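PDB 3A79: toll-like receptor 6, Variable lymphocyte receptor B from Mus musculus, which probably senses diacylated bacterial lipopeptides together with Toll-like receptor 2, and is studied here as its ectodomain fused to part of a hagfish lymphocyte receptor. Local coordinates for residues Phe270-Trp274 and Val327-Ile333; Ser306-Val312 and Met335-Thr341; Cys117-Ala121 and Cys139-Leu145. All blocks are in the same frame, centred on the assembly; numbering follows the deposited sequence.

All three contacts lie in the Toll-like receptor 6 part of the fusion, within its leucine-rich-repeat solenoid. Interaction 3 comes first along the chain, closing before the others begin; its centre is about 44 Å from that of interaction 1 and about 42 Å from that of interaction 2. Interactions 1 and 2 are interleaved in sequence, with centres about 13 Å apart. Helix 321-329 follows strand 306-314 and precedes strand 335-339, and the contact of 270-274 with 327-333 rests directly on the strand pair of 306-312 with 335-341 through Phe328, Met331 and Phe270. Interactions 2 and 3 thus join adjacent turns, whereas interaction 1 spans the intervening strand 278-288.

Interaction 1. Residues Phe270-Trp274 and Val327-Ile333; sequences FQFFW and VFAEMNI
A buried contact, apolar except for one indole hydrogen bond, joins Phe270 of helix 263-273 and the following Trp274 to Val327, Phe328 and the loop after helix 321-329, in the receptor part of the fusion. Met331 sits between the two large rings. Its methyl CE lies over one face of Phe270, 4.2 Å from the ring centroid and 13° off the normal, a CH-pi contact. The same methyl comes 3.6 Å from Trp274 CH2, while Met331 SD makes an oblique Met-aromatic contact with the six-membered ring of Trp274. An extended chain beyond CG (chi2 -179°) carries the thioether this far inward. Phe270 CZ meets Phe328 CE2 at 3.8 Å, the rings neither stacked nor edge-to-face, and Phe270 CD1 touches Val327 CG1. In the leucine-rich-repeat solenoid, these helices stand on the side of the strands away from the glycan of the strand pair; from strand 306-314, Leu307 packs against Phe270 and Met331, and Ile309 against Phe328. At the other end, Trp274 NE1 donates to Asn332 OD1 at 2.9 Å with a nearly straight bond (160°). The oxygen lies in the indole plane, and amide and ring are almost coplanar. Ile333 CG2 adds a contact of 3.8 Å to Trp274 CZ2, while the ring of Tyr299 also meets the indole.

Interaction 2. Residues Ser306-Val312 and Met335-Thr341; sequences SLMIEHV and MLSISDT. With NAG (2-acetamido-2-deoxy-beta-D-glucopyranose), chain G; NAG (2-acetamido-2-deoxy-beta-D-glucopyranose), chain C.
Segment 306-312 of strand 306-314 runs alongside strand 335-339, their axes 4.6 Å apart at closest approach and 5° from parallel; Leu307, Ile309 and His311 give their N-H groups to the carbonyls of Met335, Ser337 and Ser339, and Ser337 and Ser339 give theirs back to Leu307 and Ile309. The 2.8 Å bond from Ile309 N to Ser337 O is almost straight. Beyond the last bridge, Val312 N takes up Asp340 O at 2.9 Å. On one face Leu307 and Leu336 lie side by side, pointing the same way, with Leu307 CB 3.7 Å from Leu336 CD1; Ile309 and Ile338 follow, and Phe328 of helix 321-329 covers this apolar row. Parallel strands one repeat apart, aliphatic toward the interior, are the hallmark of a leucine-rich-repeat solenoid, here in the Toll-like receptor part. On the other face Glu310 reaches a glycan attached to the protein. CG stands opposite the backbone N (chi1 -160°), and the extended chain brings the carboxylate to two successive sugars of one glycan: OE1 accepts from NAG chain G O6 at 2.8 Å, and OE2 from NAG chain C N2 at 3.0 Å. Where strand 335-339 gives way to loop, His311 ND1 donates to Asp340 OD2 at 3.1 Å; ND1 meets OD2 from above the carboxylate plane, and OD2 in turn lies out of the imidazole plane.

Interaction 3. Residues Cys117-Ala121 and Cys139-Leu145; sequences CCPMA and CKEFGNL. With NAG (2-acetamido-2-deoxy-beta-D-glucopyranose), chain L.
In the disulfide between Cys117 and Cys139, SG of Cys139 stands opposite its carbonyl carbon (chi1 -58°), and the C-S-S-C torsion of -65° makes the bridge left-handed, with Cys117 SG 2.0 Å from Cys139 SG. Phe142 follows on the 3-10 segment 140-143, its CG likewise opposite the carbonyl carbon (chi1 -78°), which brings the ring against the 117-121 loop. There Pro119 CG lies over one face of the ring, 3.8 Å from its centroid, a CH-pi contact in which the two side chains cross at about a right angle. The backbone N of Cys139 lies over the rim of the opposite face, and Cys117 O approaches the edge at CE2, so the ring is bracketed by both segments. Leu145 extends the apolar patch, its CD1 3.7 Å from Pro119 CB. With an alanine at Phe142, Pro119 would probably lose the aromatic face it rests on, leaving a gap between the loops beside the disulfide. Glu141 also meets the loop, its CB 3.9 Å from Cys118 SG. Further along, Asn144 ND2 is bonded covalently to C1 of NAG chain L at 1.5 Å and passes 3.9 Å from Ala121 CB; this sugar also lies beside Cys118. Outside the pair, Pro119 touches Phe93 and Phe142 touches Val166. No hydrogen bond crosses between the segments, which leaves the disulfide and apolar packing to hold two loops on successive turns of the receptor's leucine-rich-repeat solenoid, one of which carries an N-glycosylation site at Asn144.

Interaction 1. Residues Phe270-Trp274 and Val327-Ile333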
# COMPACT_ATOMS: atom_id res chain seq x y z
N PHE B 270 -30.09 9.62 -2.80
CA PHE B 270 -30.20 8.36 -3.55
C PHE B 270 -31.66 7.91 -3.64
O PHE B 270 -32.15 7.62 -4.73
CB PHE B 270 -29.36 7.24 -2.92
CG PHE B 270 -27.88 7.49 -2.96
CD1 PHE B 270 -27.10 7.37 -1.81
CD2 PHE B 270 -27.26 7.86 -4.14
CE1 PHE B 270 -25.74 7.62 -1.83
CE2 PHE B 270 -25.88 8.11 -4.17
CZ PHE B 270 -25.13 7.99 -3.01
N GLN B 271 -32.34 7.85 -2.50
CA GLN B 271 -33.73 7.38 -2.44
C GLN B 271 -34.67 8.23 -3.30
O GLN B 271 -35.62 7.71 -3.89
CB GLN B 271 -34.25 7.37 -1.00
CG GLN B 271 -33.58 6.39 -0.09
CD GLN B 271 -34.10 4.99 -0.28
OE1 GLN B 271 -35.17 4.65 0.21
NE2 GLN B 271 -33.33 4.15 -0.98
N PHE B 272 -34.40 9.53 -3.35
CA PHE B 272 -35.17 10.46 -4.16
C PHE B 272 -35.07 10.11 -5.63
O PHE B 272 -36.03 10.26 -6.39
CB PHE B 272 -34.67 11.89 -3.93
CG PHE B 272 -35.13 12.87 -4.97
CD1 PHE B 272 -36.34 13.54 -4.81
CD2 PHE B 272 -34.36 13.13 -6.09
CE1 PHE B 272 -36.78 14.44 -5.77
CE2 PHE B 272 -34.79 14.03 -7.05
CZ PHE B 272 -36.00 14.69 -6.89
N PHE B 273 -33.91 9.63 -6.03
CA PHE B 273 -33.64 9.35 -7.42
C PHE B 273 -34.19 8.01 -7.86
O PHE B 273 -34.56 7.83 -9.02
CB PHE B 273 -32.13 9.39 -7.68
CG PHE B 273 -31.59 10.77 -7.86
CD1 PHE B 273 -30.64 11.28 -6.99
CD2 PHE B 273 -32.01 11.56 -8.91
CE1 PHE B 273 -30.12 12.55 -7.16
CE2 PHE B 273 -31.51 12.83 -9.07
CZ PHE B 273 -30.56 13.32 -8.20
N TRP B 274 -34.23 7.06 -6.94
CA TRP B 274 -34.46 5.67 -7.31
C TRP B 274 -35.77 5.44 -8.10
O TRP B 274 -35.80 4.71 -9.09
CB TRP B 274 -34.39 4.79 -6.06
CG TRP B 274 -33.46 3.62 -6.20
CD1 TRP B 274 -33.80 2.31 -6.37
CD2 TRP B 274 -32.03 3.66 -6.19
NE1 TRP B 274 -32.68 1.54 -6.47
CE2 TRP B 274 -31.57 2.34 -6.36
CE3 TRP B 274 -31.09 4.68 -6.06
CZ2 TRP B 274 -30.22 2.01 -6.40
CZ3 TRP B 274 -29.75 4.36 -6.09
CH2 TRP B 274 -29.33 3.04 -6.26
N VAL B 327 -25.32 0.84 2.23
CA VAL B 327 -26.08 1.74 1.37
C VAL B 327 -25.73 1.58 -0.11
O VAL B 327 -26.58 1.80 -0.98
CB VAL B 327 -25.88 3.20 1.81
CG1 VAL B 327 -26.33 4.17 0.73
CG2 VAL B 327 -26.62 3.44 3.12
N PHE B 328 -24.49 1.21 -0.41
CA PHE B 328 -24.07 0.91 -1.78
C PHE B 328 -24.16 -0.58 -2.09
O PHE B 328 -24.57 -0.97 -3.18
CB PHE B 328 -22.63 1.37 -2.04
CG PHE B 328 -22.42 2.82 -1.83
CD1 PHE B 328 -21.78 3.27 -0.68
CD2 PHE B 328 -22.84 3.74 -2.76
CE1 PHE B 328 -21.59 4.62 -0.47
CE2 PHE B 328 -22.64 5.09 -2.56
CZ PHE B 328 -22.01 5.53 -1.41
N ALA B 329 -23.75 -1.43 -1.15
CA ALA B 329 -23.65 -2.85 -1.43
C ALA B 329 -25.01 -3.43 -1.82
O ALA B 329 -25.11 -4.22 -2.76
CB ALA B 329 -23.07 -3.58 -0.25
N GLU B 330 -26.05 -3.00 -1.11
CA GLU B 330 -27.41 -3.46 -1.35
C GLU B 330 -28.12 -2.74 -2.50
O GLU B 330 -29.35 -2.74 -2.56
CB GLU B 330 -28.28 -3.32 -0.09
CG GLU B 330 -27.61 -3.70 1.23
CD GLU B 330 -28.62 -3.82 2.37
OE1 GLU B 330 -28.34 -3.38 3.51
OE2 GLU B 330 -29.72 -4.37 2.11
N MET B 331 -27.38 -2.11 -3.41
CA MET B 331 -28.00 -1.42 -4.55
C MET B 331 -28.31 -2.40 -5.65
O MET B 331 -27.53 -3.32 -5.91
CB MET B 331 -27.12 -0.29 -5.09
CG MET B 331 -27.06 0.95 -4.21
SD MET B 331 -26.05 2.28 -4.88
CE MET B 331 -26.71 3.63 -3.91
N ASN B 332 -29.46 -2.21 -6.30
CA ASN B 332 -29.93 -3.12 -7.34
C ASN B 332 -29.79 -2.55 -8.75
O ASN B 332 -30.73 -2.58 -9.55
CB ASN B 332 -31.36 -3.57 -7.09
CG ASN B 332 -32.36 -2.42 -7.10
OD1 ASN B 332 -31.98 -1.26 -6.93
ND2 ASN B 332 -33.64 -2.75 -7.28
N ILE B 333 -28.59 -2.05 -9.05
CA ILE B 333 -28.27 -1.54 -10.37
C ILE B 333 -27.23 -2.46 -11.01
O ILE B 333 -26.70 -3.34 -10.35
CB ILE B 333 -27.75 -0.11 -10.27
CG1 ILE B 333 -26.54 -0.07 -9.33
CG2 ILE B 333 -28.85 0.81 -9.76
CD1 ILE B 333 -26.32 1.29 -8.68

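Interaction 2. Residues Ser306-Val312 and Met335-Thr341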
# COMPACT_ATOMS: atom_id res chain seq x y z
N SER B 306 -26.63 2.93 -13.69
CA SER B 306 -25.27 3.24 -13.23
C SER B 306 -25.11 4.35 -12.20
O SER B 306 -25.40 5.50 -12.49
CB SER B 306 -24.37 3.60 -14.43
OG SER B 306 -23.42 4.58 -14.05
N LEU B 307 -24.59 4.00 -11.03
CA LEU B 307 -24.06 4.99 -10.10
C LEU B 307 -22.55 5.12 -10.30
O LEU B 307 -21.84 4.13 -10.47
CB LEU B 307 -24.36 4.62 -8.66
CG LEU B 307 -24.01 5.72 -7.66
CD1 LEU B 307 -24.68 7.01 -8.07
CD2 LEU B 307 -24.45 5.31 -6.26
N MET B 308 -22.06 6.35 -10.29
CA MET B 308 -20.64 6.58 -10.48
C MET B 308 -20.18 7.72 -9.57
O MET B 308 -20.56 8.87 -9.77
CB MET B 308 -20.35 6.94 -11.93
CG MET B 308 -18.90 6.76 -12.32
SD MET B 308 -18.12 8.24 -12.97
CE MET B 308 -17.90 9.15 -11.46
N ILE B 309 -19.38 7.38 -8.57
CA ILE B 309 -18.87 8.37 -7.62
C ILE B 309 -17.35 8.49 -7.76
O ILE B 309 -16.65 7.48 -7.81
CB ILE B 309 -19.24 8.00 -6.18
CG1 ILE B 309 -20.72 7.64 -6.10
CG2 ILE B 309 -18.96 9.15 -5.25
CD1 ILE B 309 -21.27 7.65 -4.70
N GLU B 310 -16.85 9.72 -7.83
CA GLU B 310 -15.42 9.95 -8.00
C GLU B 310 -14.93 11.13 -7.19
O GLU B 310 -15.45 12.23 -7.30
CB GLU B 310 -15.06 10.17 -9.47
CG GLU B 310 -13.57 9.95 -9.76
CD GLU B 310 -13.15 10.29 -11.19
OE1 GLU B 310 -13.91 9.98 -12.15
OE2 GLU B 310 -12.05 10.85 -11.35
N HIS B 311 -13.90 10.88 -6.40
CA HIS B 311 -13.30 11.91 -5.55
C HIS B 311 -14.16 12.19 -4.35
O HIS B 311 -15.05 13.04 -4.39
CB HIS B 311 -13.05 13.21 -6.32
CG HIS B 311 -12.19 14.18 -5.58
ND1 HIS B 311 -10.99 13.81 -5.00
CD2 HIS B 311 -12.35 15.50 -5.31
CE1 HIS B 311 -10.45 14.86 -4.40
NE2 HIS B 311 -11.25 15.90 -4.58
N VAL B 312 -13.90 11.48 -3.26
CA VAL B 312 -14.74 11.59 -2.09
C VAL B 312 -13.90 11.99 -0.90
O VAL B 312 -13.01 11.24 -0.50
CB VAL B 312 -15.44 10.27 -1.78
CG1 VAL B 312 -16.29 10.41 -0.53
CG2 VAL B 312 -16.28 9.83 -2.97
N MET B 335 -24.34 -1.29 -12.75
CA MET B 335 -22.99 -0.75 -12.64
C MET B 335 -22.78 0.20 -11.48
O MET B 335 -23.50 1.19 -11.34
CB MET B 335 -22.59 -0.06 -13.94
CG MET B 335 -22.88 -0.86 -15.17
SD MET B 335 -22.79 0.21 -16.60
CE MET B 335 -21.07 0.72 -16.48
N LEU B 336 -21.79 -0.10 -10.64
CA LEU B 336 -21.37 0.77 -9.55
C LEU B 336 -19.89 1.06 -9.66
O LEU B 336 -19.08 0.13 -9.65
CB LEU B 336 -21.64 0.12 -8.20
CG LEU B 336 -21.22 0.98 -7.01
CD1 LEU B 336 -21.96 2.31 -7.02
CD2 LEU B 336 -21.47 0.26 -5.69
N SER B 337 -19.54 2.34 -9.79
CA SER B 337 -18.16 2.78 -9.68
C SER B 337 -18.02 3.71 -8.46
O SER B 337 -18.77 4.67 -8.32
CB SER B 337 -17.70 3.53 -10.94
OG SER B 337 -17.73 2.73 -12.11
N ILE B 338 -17.07 3.42 -7.58
CA ILE B 338 -16.70 4.35 -6.52
C ILE B 338 -15.20 4.52 -6.46
O ILE B 338 -14.51 3.62 -6.01
CB ILE B 338 -17.14 3.87 -5.15
CG1 ILE B 338 -18.66 3.91 -5.03
CG2 ILE B 338 -16.47 4.74 -4.08
CD1 ILE B 338 -19.18 3.31 -3.73
N SER B 339 -14.69 5.69 -6.87
CA SER B 339 -13.25 5.89 -7.07
C SER B 339 -12.65 7.12 -6.38
O SER B 339 -13.33 8.12 -6.17
CB SER B 339 -12.94 5.96 -8.57
OG SER B 339 -13.38 4.79 -9.24
N ASP B 340 -11.37 7.06 -6.06
CA ASP B 340 -10.67 8.19 -5.45
C ASP B 340 -11.32 8.64 -4.13
O ASP B 340 -11.71 9.80 -3.98
CB ASP B 340 -10.59 9.34 -6.44
CG ASP B 340 -9.69 10.47 -5.97
OD1 ASP B 340 -8.98 10.32 -4.94
OD2 ASP B 340 -9.70 11.52 -6.65
N THR B 341 -11.41 7.72 -3.18
CA THR B 341 -12.04 7.98 -1.90
C THR B 341 -11.14 7.41 -0.82
O THR B 341 -10.22 6.66 -1.12
CB THR B 341 -13.34 7.22 -1.81
OG1 THR B 341 -13.07 5.89 -1.36
CG2 THR B 341 -14.02 7.17 -3.17
C1 NAG G . -12.91 3.24 -13.41
C2 NAG G . -12.89 3.57 -14.91
C3 NAG G . -11.98 4.74 -15.28
C4 NAG G . -12.05 5.91 -14.30
C5 NAG G . -12.08 5.41 -12.85
C6 NAG G . -12.37 6.55 -11.90
C7 NAG G . -13.27 1.75 -16.50
C8 NAG G . -12.63 0.64 -17.30
N2 NAG G . -12.46 2.40 -15.66
O3 NAG G . -12.28 5.19 -16.59
O4 NAG G . -10.93 6.76 -14.55
O5 NAG G . -13.07 4.43 -12.67
O6 NAG G . -13.48 7.27 -12.40
O7 NAG G . -14.46 2.02 -16.65
C1 NAG C . -11.30 8.16 -14.66
C2 NAG C . -10.20 9.04 -14.05
C3 NAG C . -10.37 10.51 -14.42
C4 NAG C . -10.46 10.63 -15.94
C5 NAG C . -11.67 9.82 -16.41
C6 NAG C . -11.79 9.82 -17.92
C7 NAG C . -9.06 8.30 -12.04
C8 NAG C . -8.97 8.41 -10.54
N2 NAG C . -10.09 8.93 -12.61
O3 NAG C . -9.33 11.29 -13.85
O4 NAG C . -10.58 12.00 -16.30
O5 NAG C . -11.57 8.47 -16.01
O6 NAG C . -10.74 9.06 -18.48
O7 NAG C . -8.23 7.65 -12.70

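Interaction 3. Residues Cys117-Ala121 and Cys139-Leu145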
# COMPACT_ATOMS: atom_id res chain seq x y z
N CYS B 117 -30.47 43.86 -27.94
CA CYS B 117 -31.47 42.80 -27.99
C CYS B 117 -31.26 41.83 -29.16
O CYS B 117 -31.78 40.70 -29.14
CB CYS B 117 -32.89 43.38 -28.00
SG CYS B 117 -33.70 43.53 -26.36
N CYS B 118 -30.50 42.24 -30.17
CA CYS B 118 -30.31 41.38 -31.34
C CYS B 118 -28.88 40.91 -31.58
O CYS B 118 -28.10 41.59 -32.26
CB CYS B 118 -30.87 42.05 -32.59
SG CYS B 118 -31.26 40.85 -33.87
N PRO B 119 -28.53 39.73 -31.04
CA PRO B 119 -27.28 39.01 -31.25
C PRO B 119 -27.13 38.57 -32.69
O PRO B 119 -28.13 38.29 -33.35
CB PRO B 119 -27.43 37.77 -30.37
CG PRO B 119 -28.39 38.16 -29.34
CD PRO B 119 -29.37 39.05 -30.04
N MET B 120 -25.89 38.50 -33.17
CA MET B 120 -25.61 38.14 -34.55
C MET B 120 -26.14 36.74 -34.90
O MET B 120 -25.96 35.77 -34.16
CB MET B 120 -24.11 38.27 -34.86
CG MET B 120 -23.20 37.69 -33.78
SD MET B 120 -22.35 38.92 -32.77
CE MET B 120 -23.34 40.36 -33.18
N ALA B 121 -26.81 36.65 -36.05
CA ALA B 121 -27.43 35.40 -36.48
C ALA B 121 -26.39 34.30 -36.75
O ALA B 121 -26.73 33.13 -36.88
CB ALA B 121 -28.30 35.64 -37.70
N CYS B 139 -33.82 38.48 -25.20
CA CYS B 139 -34.88 39.29 -25.81
C CYS B 139 -35.62 38.48 -26.87
O CYS B 139 -35.21 37.38 -27.23
CB CYS B 139 -34.33 40.56 -26.46
SG CYS B 139 -33.41 41.73 -25.43
N LYS B 140 -36.71 39.04 -27.40
CA LYS B 140 -37.53 38.32 -28.37
C LYS B 140 -36.79 38.00 -29.68
O LYS B 140 -37.13 37.03 -30.37
CB LYS B 140 -38.83 39.09 -28.66
CG LYS B 140 -38.66 40.32 -29.54
CD LYS B 140 -39.99 40.76 -30.10
CE LYS B 140 -40.04 42.27 -30.33
NZ LYS B 140 -41.39 42.73 -30.80
N GLU B 141 -35.78 38.79 -30.01
CA GLU B 141 -35.09 38.63 -31.29
C GLU B 141 -34.20 37.39 -31.30
O GLU B 141 -33.80 36.92 -32.37
CB GLU B 141 -34.28 39.88 -31.64
CG GLU B 141 -35.10 41.06 -32.12
CD GLU B 141 -35.59 41.92 -30.97
OE1 GLU B 141 -35.31 41.57 -29.81
OE2 GLU B 141 -36.26 42.95 -31.23
N PHE B 142 -33.89 36.88 -30.11
CA PHE B 142 -33.07 35.67 -29.97
C PHE B 142 -33.64 34.51 -30.77
O PHE B 142 -33.01 33.47 -30.90
CB PHE B 142 -32.94 35.26 -28.50
CG PHE B 142 -31.95 36.08 -27.72
CD1 PHE B 142 -31.04 35.46 -26.87
CD2 PHE B 142 -31.93 37.47 -27.83
CE1 PHE B 142 -30.12 36.20 -26.15
CE2 PHE B 142 -31.01 38.22 -27.10
CZ PHE B 142 -30.11 37.59 -26.26
N GLY B 143 -34.84 34.69 -31.31
CA GLY B 143 -35.45 33.67 -32.13
C GLY B 143 -34.75 33.53 -33.46
O GLY B 143 -34.78 32.45 -34.04
N ASN B 144 -34.13 34.62 -33.92
CA ASN B 144 -33.43 34.67 -35.22
C ASN B 144 -32.12 33.87 -35.20
O ASN B 144 -31.57 33.53 -36.25
CB ASN B 144 -33.17 36.13 -35.66
CG ASN B 144 -32.70 36.24 -37.12
OD1 ASN B 144 -33.12 35.47 -37.97
ND2 ASN B 144 -31.82 37.23 -37.40
N LEU B 145 -31.64 33.59 -33.99
CA LEU B 145 -30.44 32.79 -33.79
C LEU B 145 -30.70 31.32 -34.07
O LEU B 145 -30.44 30.47 -33.22
CB LEU B 145 -29.92 32.95 -32.36
CG LEU B 145 -29.67 34.36 -31.83
CD1 LEU B 145 -28.76 34.29 -30.61
CD2 LEU B 145 -29.04 35.23 -32.89
C1 NAG L . -31.75 37.62 -38.80
C2 NAG L . -31.17 39.02 -39.07
C3 NAG L . -30.98 39.40 -40.56
C4 NAG L . -30.21 38.27 -41.26
C5 NAG L . -30.83 36.90 -40.97
C6 NAG L . -29.88 35.83 -41.48
C7 NAG L . -31.33 40.71 -37.36
C8 NAG L . -31.81 42.10 -37.10
N2 NAG L . -31.92 40.03 -38.34
O3 NAG L . -30.34 40.67 -40.76
O4 NAG L . -30.12 38.46 -42.66
O5 NAG L . -31.12 36.63 -39.60
O6 NAG L . -30.31 34.57 -41.01
O7 NAG L . -30.41 40.22 -36.69